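Local coordinates for hydrazine synthase alpha subunit (Candidatus Kuenenia stuttgartiensis, PDB 5C2V), which forms hydrazine within the hydrazine synthase complex by condensing ammonia with hydroxylamine made in the gamma subunit, using a heme c cofactor, at residues 32-37 and 373-378; 298-303 and 314-319; 526-531 and 543-548. All coordinates share one frame; numbering follows the deposited sequence.

In the fold
The N-terminal domain includes a six-bladed propeller. Interaction 1 closes a loop of more than 300 residues: strand 31-37 lies in a blade completed by strand 381-387 from the far end of the propeller sequence, and residues 373-378 form the crossing into that strand. Nested inside this loop is interaction 2, a hairpin within a single blade, at strands 297-303 and 312-317. Interaction 3 follows with no overlap: there the chain runs through strand 527-532 of the middle domain, turns back in strand 538-541 and continues as residues 543-548 beside heme c. Centres of interactions 1 and 2 lie about 23 Å apart, those of 2 and 3 about 27 Å, and none touches another.

Interaction 1 of 3, residues 32-37 and 373-378; sequences ILFTQS and KVYDDP. With CA (calcium ion), chain B.
Tyr-375 lies across the side chains of Phe-34 and Gln-36, two residues that project from the same side of strand 31-37 toward the loop 373-378. Its CG is placed anti to the backbone N (chi1 -177°), which carries the ring across the 10.0 Å between the CA atoms of Phe-34 and Tyr-375. Phe-34 meets the ring with its far end, CZ approaching Tyr-375 CD2 at 3.5 Å. The two rings are inclined at 41°, an oblique aromatic contact.

Two residues further along the strand, the amide of Gln-36 comes to the rim of the same tyrosine, with NE2 3.3 Å from Tyr-375 CE2 and near the ring plane. Amide and ring planes differ by 29°, and no hydrogen bond crosses the contact. The polar end of Gln-36 is held from its own sheet instead, OE1 being bonded to NE of Arg-58, a residue of the trimethyl glycine pocket. At the other end of the contact, Ile-32 and Val-374 meet tip to tip, CD1 of Ile-32 lying 3.7 Å from CG1 of Val-374.

The loop is shaped by a bulge and a metal site. Val-374 and Tyr-375 both face Ile-360 in a classic beta bulge, and just beyond it calcium is gripped by Asp-376 OD2 at 2.4 Å and by the carbonyl oxygen of Asp-377 at 2.3 Å. Phe-358, Trp-380 and Asp-382 complete the protein ligands of the ion. The CB of Asp-376 is directed away from strand 31-37, and its carboxylate oxygen OD2 turns to the ion. The chemistry is therefore divided: apolar and aromatic packing joins the crossing loop to the blade that holds both chain ends of the propeller, while calcium, bound by the loop, Phe-358 and Asp-382, probably steadies the loop at the Gln-36 end of the contact.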
loop_
_atom_site.group_PDB
_atom_site.type_symbol
_atom_site.label_atom_id
_atom_site.label_comp_id
_atom_site.label_asym_id
_atom_site.label_seq_id
_atom_site.Cartn_x
_atom_site.Cartn_y
_atom_site.Cartn_z
ATOM N N ILE D 32 6.584 7.402 -42.966
ATOM C CA ILE D 32 6.886 6.999 -41.594
ATOM C C ILE D 32 7.780 5.759 -41.531
ATOM O O ILE D 32 7.724 4.892 -42.401
ATOM C CB ILE D 32 5.596 6.716 -40.785
ATOM C CG1 ILE D 32 4.818 5.546 -41.393
ATOM C CG2 ILE D 32 4.717 7.959 -40.703
ATOM C CD1 ILE D 32 3.593 5.152 -40.599
ATOM N N LEU D 33 8.607 5.689 -40.494
ATOM C CA LEU D 33 9.429 4.512 -40.233
ATOM C C LEU D 33 8.870 3.746 -39.043
ATOM O O LEU D 33 8.471 4.355 -38.051
ATOM C CB LEU D 33 10.882 4.908 -39.957
ATOM C CG LEU D 33 11.741 5.442 -41.102
ATOM C CD1 LEU D 33 13.004 6.082 -40.552
ATOM C CD2 LEU D 33 12.093 4.319 -42.060
ATOM N N PHE D 34 8.835 2.419 -39.129
ATOM C CA PHE D 34 8.409 1.636 -37.970
ATOM C C PHE D 34 8.957 0.212 -37.963
ATOM O O PHE D 34 9.419 -0.302 -38.982
ATOM C CB PHE D 34 6.878 1.607 -37.869
ATOM C CG PHE D 34 6.192 0.965 -39.043
ATOM C CD1 PHE D 34 5.883 -0.385 -39.030
ATOM C CD2 PHE D 34 5.833 1.719 -40.148
ATOM C CE1 PHE D 34 5.242 -0.975 -40.103
ATOM C CE2 PHE D 34 5.194 1.134 -41.225
ATOM C CZ PHE D 34 4.898 -0.214 -41.203
ATOM N N THR D 35 8.903 -0.409 -36.789
ATOM C CA THR D 35 9.428 -1.751 -36.581
ATOM C C THR D 35 8.336 -2.811 -36.689
ATOM O O THR D 35 7.253 -2.671 -36.113
ATOM C CB THR D 35 10.107 -1.877 -35.200
ATOM O OG1 THR D 35 11.103 -0.857 -35.056
ATOM C CG2 THR D 35 10.758 -3.243 -35.040
ATOM N N GLN D 36 8.636 -3.869 -37.436
ATOM C CA GLN D 36 7.767 -5.034 -37.524
ATOM C C GLN D 36 8.437 -6.233 -36.864
ATOM O O GLN D 36 9.559 -6.601 -37.220
ATOM C CB GLN D 36 7.432 -5.356 -38.980
ATOM C CG GLN D 36 6.546 -4.329 -39.661
ATOM C CD GLN D 36 6.203 -4.717 -41.085
ATOM O OE1 GLN D 36 6.981 -5.389 -41.762
ATOM N NE2 GLN D 36 5.029 -4.301 -41.545
ATOM N N SER D 37 7.743 -6.837 -35.904
ATOM C CA SER D 37 8.273 -7.990 -35.187
ATOM C C SER D 37 7.384 -9.209 -35.396
ATOM O O SER D 37 6.173 -9.073 -35.530
ATOM C CB SER D 37 8.402 -7.679 -33.693
ATOM O OG SER D 37 9.347 -6.649 -33.467
ATOM N N LYS D 373 -6.848 3.621 -38.877
ATOM C CA LYS D 373 -5.700 2.757 -39.135
ATOM C C LYS D 373 -4.695 3.391 -40.092
ATOM O O LYS D 373 -5.073 4.026 -41.076
ATOM C CB LYS D 373 -6.171 1.414 -39.702
ATOM C CG LYS D 373 -5.050 0.418 -39.967
ATOM C CD LYS D 373 -5.552 -0.798 -40.729
ATOM C CE LYS D 373 -6.071 -0.412 -42.105
ATOM N NZ LYS D 373 -6.551 -1.597 -42.870
ATOM N N VAL D 374 -3.411 3.217 -39.795
ATOM C CA VAL D 374 -2.357 3.622 -40.716
ATOM C C VAL D 374 -1.908 2.412 -41.527
ATOM O O VAL D 374 -2.214 2.298 -42.714
ATOM C CB VAL D 374 -1.151 4.233 -39.977
ATOM C CG1 VAL D 374 -0.072 4.647 -40.968
ATOM C CG2 VAL D 374 -1.591 5.419 -39.132
ATOM N N TYR D 375 -1.174 1.513 -40.880
ATOM C CA TYR D 375 -0.807 0.240 -41.489
ATOM C C TYR D 375 -0.885 -0.891 -40.466
ATOM O O TYR D 375 -0.219 -0.844 -39.431
ATOM C CB TYR D 375 0.597 0.323 -42.089
ATOM C CG TYR D 375 1.047 -0.932 -42.804
ATOM C CD1 TYR D 375 0.618 -1.212 -44.095
ATOM C CD2 TYR D 375 1.910 -1.832 -42.192
ATOM C CE1 TYR D 375 1.029 -2.356 -44.753
ATOM C CE2 TYR D 375 2.327 -2.979 -42.842
ATOM C CZ TYR D 375 1.883 -3.235 -44.123
ATOM O OH TYR D 375 2.297 -4.375 -44.774
ATOM N N ASP D 376 -1.696 -1.905 -40.752
ATOM C CA ASP D 376 -1.735 -3.089 -39.901
ATOM C C ASP D 376 -1.607 -4.366 -40.724
ATOM O O ASP D 376 -2.500 -4.716 -41.496
ATOM C CB ASP D 376 -3.024 -3.121 -39.076
ATOM C CG ASP D 376 -3.052 -4.269 -38.079
ATOM O OD1 ASP D 376 -4.158 -4.650 -37.643
ATOM O OD2 ASP D 376 -1.970 -4.791 -37.733
ATOM N N ASP D 377 -0.490 -5.061 -40.540
ATOM C CA ASP D 377 -0.265 -6.351 -41.174
ATOM C C ASP D 377 -0.654 -7.432 -40.177
ATOM O O ASP D 377 -0.187 -7.414 -39.044
ATOM C CB ASP D 377 1.200 -6.496 -41.606
ATOM C CG ASP D 377 1.432 -7.673 -42.543
ATOM O OD1 ASP D 377 0.651 -8.645 -42.513
ATOM O OD2 ASP D 377 2.413 -7.626 -43.315
ATOM N N PRO D 378 -1.534 -8.358 -40.584
ATOM C CA PRO D 378 -1.924 -9.471 -39.711
ATOM C C PRO D 378 -0.761 -10.401 -39.356
ATOM O O PRO D 378 -0.858 -11.151 -38.384
ATOM C CB PRO D 378 -2.974 -10.212 -40.543
ATOM C CG PRO D 378 -3.539 -9.170 -41.445
ATOM C CD PRO D 378 -2.380 -8.280 -41.788
HETATM CA CA CA B . 0.009 -5.997 -37.230
#

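Interaction 2 of 3, residues 298-303 and 314-319; sequences IVYVES and AAVSWD
Ile-298 and Val-316 bond to each other through both their backbone N-H and C=O groups, and Tyr-300 and Ala-314 do the same two residues along, which makes these the hydrogen-bonded pairs of an antiparallel hairpin. All four bonds measure 2.9 Å between N and O, but they differ in straightness. In the Tyr-300 pair both are almost straight, Tyr-300 N to Ala-314 O having an N-H...O angle of 173°. Those of the Ile-298 pair are more bent, and Ile-298 N approaches Val-316 O from 40° above that carbonyl's plane.

Between them, Val-299 and Ala-315 form the non-hydrogen-bonded pair and turn their backbone bonds outward, to Lys-290 and Glu-327 in the flanking strands. Ile-298 O also receives a CA-H...O contact from Ala-315 CA at 3.1 Å.

On the face shared by Ile-298, Tyr-300, Ala-314 and Val-316, the Tyr-300 CG falls between its backbone N and carbonyl carbon (chi1 61°), and the ring lies against the neighbouring strand. Ala-314 CB then sits over the ring face, 3.9 Å from the ring centroid of Tyr-300, in a CH-pi contact. The OH of Tyr-300 has a weak hydrogen bond with NH1 of Arg-286. Further along, Ile-298 CD1 meets the edge of the Trp-318 indole, 3.6 Å from Trp-318 CE3.

Glu-302 brings OE1 near Ala-314 CB, yet its charge is answered by a salt bridge from OE2 to Lys-328 and a hydrogen bond from OE1 to Tyr-326. Past the strand end, Trp-318 O accepts from Asn-250 of the beta subunit. Backbone polarity in this buried propeller blade is thus met by sheet bonding, and the carboxylate, probably ionised, by Lys-328 together with the hydroxyl of Tyr-326.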
loop_
_atom_site.group_PDB
_atom_site.type_symbol
_atom_site.label_atom_id
_atom_site.label_comp_id
_atom_site.label_asym_id
_atom_site.label_seq_id
_atom_site.Cartn_x
_atom_site.Cartn_y
_atom_site.Cartn_z
ATOM N N ILE D 298 3.998 14.872 -20.669
ATOM C CA ILE D 298 4.778 13.651 -20.742
ATOM C C ILE D 298 3.799 12.504 -20.905
ATOM O O ILE D 298 2.972 12.252 -20.027
ATOM C CB ILE D 298 5.640 13.425 -19.484
ATOM C CG1 ILE D 298 6.555 14.623 -19.230
ATOM C CG2 ILE D 298 6.453 12.144 -19.619
ATOM C CD1 ILE D 298 7.374 14.503 -17.962
ATOM N N VAL D 299 3.903 11.814 -22.035
ATOM C CA VAL D 299 3.021 10.701 -22.348
ATOM C C VAL D 299 3.836 9.423 -22.359
ATOM O O VAL D 299 4.830 9.318 -23.078
ATOM C CB VAL D 299 2.319 10.886 -23.707
ATOM C CG1 VAL D 299 1.537 9.635 -24.078
ATOM C CG2 VAL D 299 1.408 12.102 -23.674
ATOM N N TYR D 300 3.422 8.452 -21.556
ATOM C CA TYR D 300 4.209 7.243 -21.392
ATOM C C TYR D 300 3.352 5.988 -21.336
ATOM O O TYR D 300 2.146 6.043 -21.080
ATOM C CB TYR D 300 5.071 7.343 -20.131
ATOM C CG TYR D 300 4.290 7.495 -18.840
ATOM C CD1 TYR D 300 3.748 8.721 -18.472
ATOM C CD2 TYR D 300 4.117 6.418 -17.981
ATOM C CE1 TYR D 300 3.044 8.865 -17.290
ATOM C CE2 TYR D 300 3.414 6.554 -16.797
ATOM C CZ TYR D 300 2.880 7.779 -16.457
ATOM O OH TYR D 300 2.180 7.918 -15.282
ATOM N N VAL D 301 4.001 4.857 -21.582
ATOM C CA VAL D 301 3.354 3.562 -21.493
ATOM C C VAL D 301 3.372 3.087 -20.051
ATOM O O VAL D 301 4.442 2.904 -19.453
ATOM C CB VAL D 301 4.042 2.513 -22.387
ATOM C CG1 VAL D 301 3.532 1.117 -22.061
ATOM C CG2 VAL D 301 3.826 2.843 -23.854
ATOM N N GLU D 302 2.177 2.907 -19.499
ATOM C CA GLU D 302 2.023 2.378 -18.156
ATOM C C GLU D 302 1.613 0.916 -18.253
ATOM O O GLU D 302 0.475 0.597 -18.605
ATOM C CB GLU D 302 0.986 3.189 -17.377
ATOM C CG GLU D 302 1.038 3.008 -15.872
ATOM C CD GLU D 302 -0.020 3.825 -15.157
ATOM O OE1 GLU D 302 0.325 4.870 -14.567
ATOM O OE2 GLU D 302 -1.202 3.421 -15.190
ATOM N N SER D 303 2.553 0.035 -17.940
ATOM C CA SER D 303 2.336 -1.399 -18.028
ATOM C C SER D 303 1.867 -1.963 -16.698
ATOM O O SER D 303 2.387 -1.589 -15.643
ATOM C CB SER D 303 3.616 -2.107 -18.478
ATOM O OG SER D 303 4.653 -1.942 -17.530
ATOM N N ALA D 314 -0.546 6.683 -20.135
ATOM C CA ALA D 314 -0.739 7.657 -19.064
ATOM C C ALA D 314 -0.005 8.954 -19.381
ATOM O O ALA D 314 0.912 8.970 -20.202
ATOM C CB ALA D 314 -0.269 7.087 -17.736
ATOM N N ALA D 315 -0.411 10.043 -18.735
ATOM C CA ALA D 315 0.202 11.338 -19.002
ATOM C C ALA D 315 0.283 12.232 -17.767
ATOM O O ALA D 315 -0.642 12.277 -16.956
ATOM C CB ALA D 315 -0.558 12.053 -20.111
ATOM N N VAL D 316 1.401 12.943 -17.639
ATOM C CA VAL D 316 1.558 13.968 -16.608
ATOM C C VAL D 316 2.274 15.178 -17.200
ATOM O O VAL D 316 3.270 15.025 -17.901
ATOM C CB VAL D 316 2.344 13.453 -15.376
ATOM C CG1 VAL D 316 1.482 12.530 -14.532
ATOM C CG2 VAL D 316 3.628 12.753 -15.802
ATOM N N SER D 317 1.764 16.374 -16.922
ATOM C CA SER D 317 2.322 17.598 -17.496
ATOM C C SER D 317 3.807 17.747 -17.177
ATOM O O SER D 317 4.226 17.559 -16.036
ATOM C CB SER D 317 1.560 18.825 -16.995
ATOM O OG SER D 317 1.976 19.186 -15.689
ATOM N N TRP D 318 4.597 18.075 -18.194
ATOM C CA TRP D 318 6.035 18.241 -18.020
ATOM C C TRP D 318 6.357 19.435 -17.131
ATOM O O TRP D 318 7.289 19.389 -16.326
ATOM C CB TRP D 318 6.728 18.403 -19.375
ATOM C CG TRP D 318 8.053 19.092 -19.271
ATOM C CD1 TRP D 318 8.320 20.398 -19.561
ATOM C CD2 TRP D 318 9.288 18.518 -18.825
ATOM N NE1 TRP D 318 9.647 20.671 -19.332
ATOM C CE2 TRP D 318 10.262 19.534 -18.880
ATOM C CE3 TRP D 318 9.664 17.244 -18.391
ATOM C CZ2 TRP D 318 11.589 19.314 -18.517
ATOM C CZ3 TRP D 318 10.983 17.029 -18.031
ATOM C CH2 TRP D 318 11.929 18.058 -18.096
ATOM N N ASP D 319 5.580 20.503 -17.280
ATOM C CA ASP D 319 5.798 21.727 -16.518
ATOM C C ASP D 319 5.577 21.501 -15.025
ATOM O O ASP D 319 6.368 21.954 -14.197
ATOM C CB ASP D 319 4.882 22.842 -17.025
ATOM C CG ASP D 319 5.171 23.224 -18.464
ATOM O OD1 ASP D 319 6.329 23.059 -18.903
ATOM O OD2 ASP D 319 4.242 23.690 -19.156
#

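Interaction 3 of 3, residues 526-531 and 543-548; sequences PYYMQI and LTWAYL. With HEC (heme c), chain C.
Two backbone hydrogen bonds join Tyr-527 and Ala-546 in a single antiparallel bridge. Tyr-527 N reaches Ala-546 O at 2.9 Å with a bent N-H...O angle of 141°, and the return bond from Ala-546 N to Tyr-527 O is straighter.

Aromatic contacts flank the bridge. Ala-546 CB sits over one face of the Tyr-527 ring in a CH-pi contact, 4.1 Å from its centroid. The edge of Tyr-528 turns toward the face of Trp-545 in an offset edge-to-face pair, planes at 75°, with Tyr-528 CD2 3.6 Å from Trp-545 CZ3. Apolar packing adds Pro-526 CB against Trp-545 CE3, and Leu-548 CG beside the phenol end of Tyr-527. The polar ends are hydrogen-bonded to residues outside the two segments, Tyr-528 OH to Arg-503 and Trp-545 NE1 to Glu-178.

Both segments also touch heme c. Met-529 SD lies 3.5 Å from its methine carbon CHC, and Thr-544 packs on the pyrrole A side, its OG1 hydrogen-bonded to OE1 of Gln-245. The strand and the returning chain thus form part of the wall of the middle-domain heme pocket, whose iron takes Tyr-564 as axial ligand.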
loop_
_atom_site.group_PDB
_atom_site.type_symbol
_atom_site.label_atom_id
_atom_site.label_comp_id
_atom_site.label_asym_id
_atom_site.label_seq_id
_atom_site.Cartn_x
_atom_site.Cartn_y
_atom_site.Cartn_z
ATOM N N PRO D 526 28.139 3.529 -8.183
ATOM C CA PRO D 526 26.851 3.681 -7.496
ATOM C C PRO D 526 27.007 3.749 -5.977
ATOM O O PRO D 526 27.784 2.981 -5.408
ATOM C CB PRO D 526 26.084 2.424 -7.914
ATOM C CG PRO D 526 27.149 1.418 -8.193
ATOM C CD PRO D 526 28.291 2.193 -8.785
ATOM N N TYR D 527 26.273 4.652 -5.332
ATOM C CA TYR D 527 26.379 4.823 -3.887
ATOM C C TYR D 527 25.134 5.467 -3.281
ATOM O O TYR D 527 24.313 6.043 -3.994
ATOM C CB TYR D 527 27.612 5.663 -3.537
ATOM C CG TYR D 527 27.426 7.153 -3.734
ATOM C CD1 TYR D 527 27.584 7.732 -4.985
ATOM C CD2 TYR D 527 27.097 7.981 -2.666
ATOM C CE1 TYR D 527 27.411 9.092 -5.172
ATOM C CE2 TYR D 527 26.923 9.341 -2.843
ATOM C CZ TYR D 527 27.084 9.891 -4.098
ATOM O OH TYR D 527 26.914 11.245 -4.280
ATOM N N TYR D 528 25.002 5.356 -1.962
ATOM C CA TYR D 528 23.975 6.092 -1.229
ATOM C C TYR D 528 24.453 6.412 0.188
ATOM O O TYR D 528 25.563 6.043 0.573
ATOM C CB TYR D 528 22.656 5.312 -1.197
ATOM C CG TYR D 528 22.716 3.986 -0.476
ATOM C CD1 TYR D 528 22.362 3.885 0.863
ATOM C CD2 TYR D 528 23.109 2.830 -1.139
ATOM C CE1 TYR D 528 22.407 2.673 1.526
ATOM C CE2 TYR D 528 23.158 1.614 -0.485
ATOM C CZ TYR D 528 22.806 1.541 0.847
ATOM O OH TYR D 528 22.852 0.333 1.503
ATOM N N MET D 529 23.613 7.095 0.961
ATOM C CA MET D 529 24.035 7.635 2.250
ATOM C C MET D 529 23.078 7.306 3.396
ATOM O O MET D 529 21.905 7.005 3.175
ATOM C CB MET D 529 24.195 9.152 2.146
ATOM C CG MET D 529 22.934 9.868 1.683
ATOM S SD MET D 529 23.264 11.106 0.419
ATOM C CE MET D 529 23.860 10.065 -0.911
ATOM N N GLN D 530 23.597 7.368 4.619
ATOM C CA GLN D 530 22.798 7.167 5.824
ATOM C C GLN D 530 23.165 8.182 6.902
ATOM O O GLN D 530 24.327 8.280 7.291
ATOM C CB GLN D 530 22.989 5.752 6.375
ATOM C CG GLN D 530 22.390 4.647 5.528
ATOM C CD GLN D 530 22.625 3.276 6.132
ATOM O OE1 GLN D 530 23.628 3.047 6.806
ATOM N NE2 GLN D 530 21.693 2.358 5.898
ATOM N N ILE D 531 22.181 8.927 7.395
ATOM C CA ILE D 531 22.424 9.852 8.497
ATOM C C ILE D 531 22.510 9.076 9.814
ATOM O O ILE D 531 21.739 8.147 10.049
ATOM C CB ILE D 531 21.335 10.943 8.583
ATOM C CG1 ILE D 531 19.946 10.322 8.755
ATOM C CG2 ILE D 531 21.365 11.819 7.339
ATOM C CD1 ILE D 531 18.832 11.343 8.860
ATOM N N LEU D 543 17.354 5.337 -0.071
ATOM C CA LEU D 543 17.339 4.128 -0.875
ATOM C C LEU D 543 17.148 4.499 -2.332
ATOM O O LEU D 543 16.049 4.841 -2.772
ATOM C CB LEU D 543 16.239 3.177 -0.401
ATOM C CG LEU D 543 16.464 2.564 0.983
ATOM C CD1 LEU D 543 15.245 1.773 1.429
ATOM C CD2 LEU D 543 17.708 1.685 0.994
ATOM N N THR D 544 18.246 4.389 -3.068
ATOM C CA THR D 544 18.360 4.844 -4.444
ATOM C C THR D 544 19.811 4.648 -4.840
ATOM O O THR D 544 20.632 4.249 -4.012
ATOM C CB THR D 544 17.963 6.322 -4.618
ATOM O OG1 THR D 544 17.839 6.627 -6.012
ATOM C CG2 THR D 544 19.005 7.233 -3.985
ATOM N N TRP D 545 20.137 4.924 -6.096
ATOM C CA TRP D 545 21.527 4.856 -6.515
ATOM C C TRP D 545 21.996 6.181 -7.102
ATOM O O TRP D 545 21.513 6.630 -8.142
ATOM C CB TRP D 545 21.725 3.713 -7.509
ATOM C CG TRP D 545 21.464 2.381 -6.879
ATOM C CD1 TRP D 545 20.419 1.542 -7.134
ATOM C CD2 TRP D 545 22.245 1.751 -5.858
ATOM N NE1 TRP D 545 20.512 0.418 -6.347
ATOM C CE2 TRP D 545 21.624 0.524 -5.553
ATOM C CE3 TRP D 545 23.416 2.101 -5.177
ATOM C CZ2 TRP D 545 22.132 -0.354 -4.599
ATOM C CZ3 TRP D 545 23.919 1.229 -4.229
ATOM C CH2 TRP D 545 23.276 0.016 -3.948
ATOM N N ALA D 546 22.944 6.800 -6.407
ATOM C CA ALA D 546 23.496 8.085 -6.804
ATOM C C ALA D 546 24.884 7.887 -7.391
ATOM O O ALA D 546 25.587 6.944 -7.034
ATOM C CB ALA D 546 23.545 9.038 -5.618
ATOM N N TYR D 547 25.259 8.757 -8.319
ATOM C CA TYR D 547 26.561 8.658 -8.962
ATOM C C TYR D 547 27.118 10.035 -9.297
ATOM O O TYR D 547 26.385 10.932 -9.710
ATOM C CB TYR D 547 26.466 7.802 -10.227
ATOM C CG TYR D 547 25.309 8.174 -11.126
ATOM C CD1 TYR D 547 24.055 7.604 -10.947
ATOM C CD2 TYR D 547 25.469 9.098 -12.148
ATOM C CE1 TYR D 547 22.993 7.943 -11.762
ATOM C CE2 TYR D 547 24.413 9.443 -12.970
ATOM C CZ TYR D 547 23.179 8.862 -12.773
ATOM O OH TYR D 547 22.124 9.202 -13.588
ATOM N N LEU D 548 28.422 10.194 -9.111
ATOM C CA LEU D 548 29.093 11.443 -9.438
ATOM C C LEU D 548 30.025 11.252 -10.624
ATOM O O LEU D 548 30.755 10.266 -10.694
ATOM C CB LEU D 548 29.881 11.967 -8.233
ATOM C CG LEU D 548 29.099 12.371 -6.983
ATOM C CD1 LEU D 548 30.052 12.652 -5.830
ATOM C CD2 LEU D 548 28.223 13.583 -7.263
HETATM FE FE HEC C . 18.047 11.656 -1.418
HETATM C CHA HEC C . 15.644 9.551 -2.731
HETATM C CHB HEC C . 19.097 12.408 -4.594
HETATM C CHC HEC C . 20.704 13.445 -0.129
HETATM C CHD HEC C . 17.152 10.739 1.762
HETATM N NA HEC C . 17.474 11.090 -3.305
HETATM C C1A HEC C . 16.464 10.203 -3.622
HETATM C C2A HEC C . 16.412 10.076 -5.062
HETATM C C3A HEC C . 17.362 10.859 -5.580
HETATM C C4A HEC C . 18.052 11.515 -4.486
HETATM C CMA HEC C . 17.676 11.041 -7.081
HETATM C CAA HEC C . 15.426 9.181 -5.845
HETATM C CBA HEC C . 14.259 10.016 -6.362
HETATM C CGA HEC C . 13.402 10.506 -5.222
HETATM O O1A HEC C . 13.093 11.725 -5.182
HETATM O O2A HEC C . 13.030 9.683 -4.348
HETATM N NB HEC C . 19.705 12.628 -2.219
HETATM C C1B HEC C . 19.747 13.021 -3.545
HETATM C C2B HEC C . 20.590 14.196 -3.633
HETATM C C3B HEC C . 21.040 14.483 -2.410
HETATM C C4B HEC C . 20.491 13.504 -1.490
HETATM C CMB HEC C . 20.921 14.977 -4.923
HETATM C CAB HEC C . 21.970 15.667 -2.057
HETATM C CBB HEC C . 23.340 15.132 -1.581
HETATM N NC HEC C . 18.762 12.070 0.474
HETATM C C1C HEC C . 19.933 12.742 0.771
HETATM C C2C HEC C . 20.142 12.667 2.203
HETATM C C3C HEC C . 19.227 11.833 2.704
HETATM C C4C HEC C . 18.298 11.496 1.641
HETATM C CMC HEC C . 21.400 13.163 2.948
HETATM C CAC HEC C . 19.110 11.416 4.186
HETATM C CBC HEC C . 19.391 9.902 4.317
HETATM N ND HEC C . 16.627 10.341 -0.611
HETATM C C1D HEC C . 16.429 10.152 0.752
HETATM C C2D HEC C . 15.334 9.232 0.951
HETATM C C3D HEC C . 14.859 8.865 -0.459
HETATM C C4D HEC C . 15.722 9.594 -1.358
HETATM C CMD HEC C . 14.767 8.740 2.300
HETATM C CAD HEC C . 13.713 7.909 -0.853
HETATM C CBD HEC C . 14.090 6.495 -0.430
HETATM C CGD HEC C . 12.972 5.551 -0.774
HETATM O O1D HEC C . 13.030 4.381 -0.319
HETATM O O2D HEC C . 12.025 5.967 -1.491
#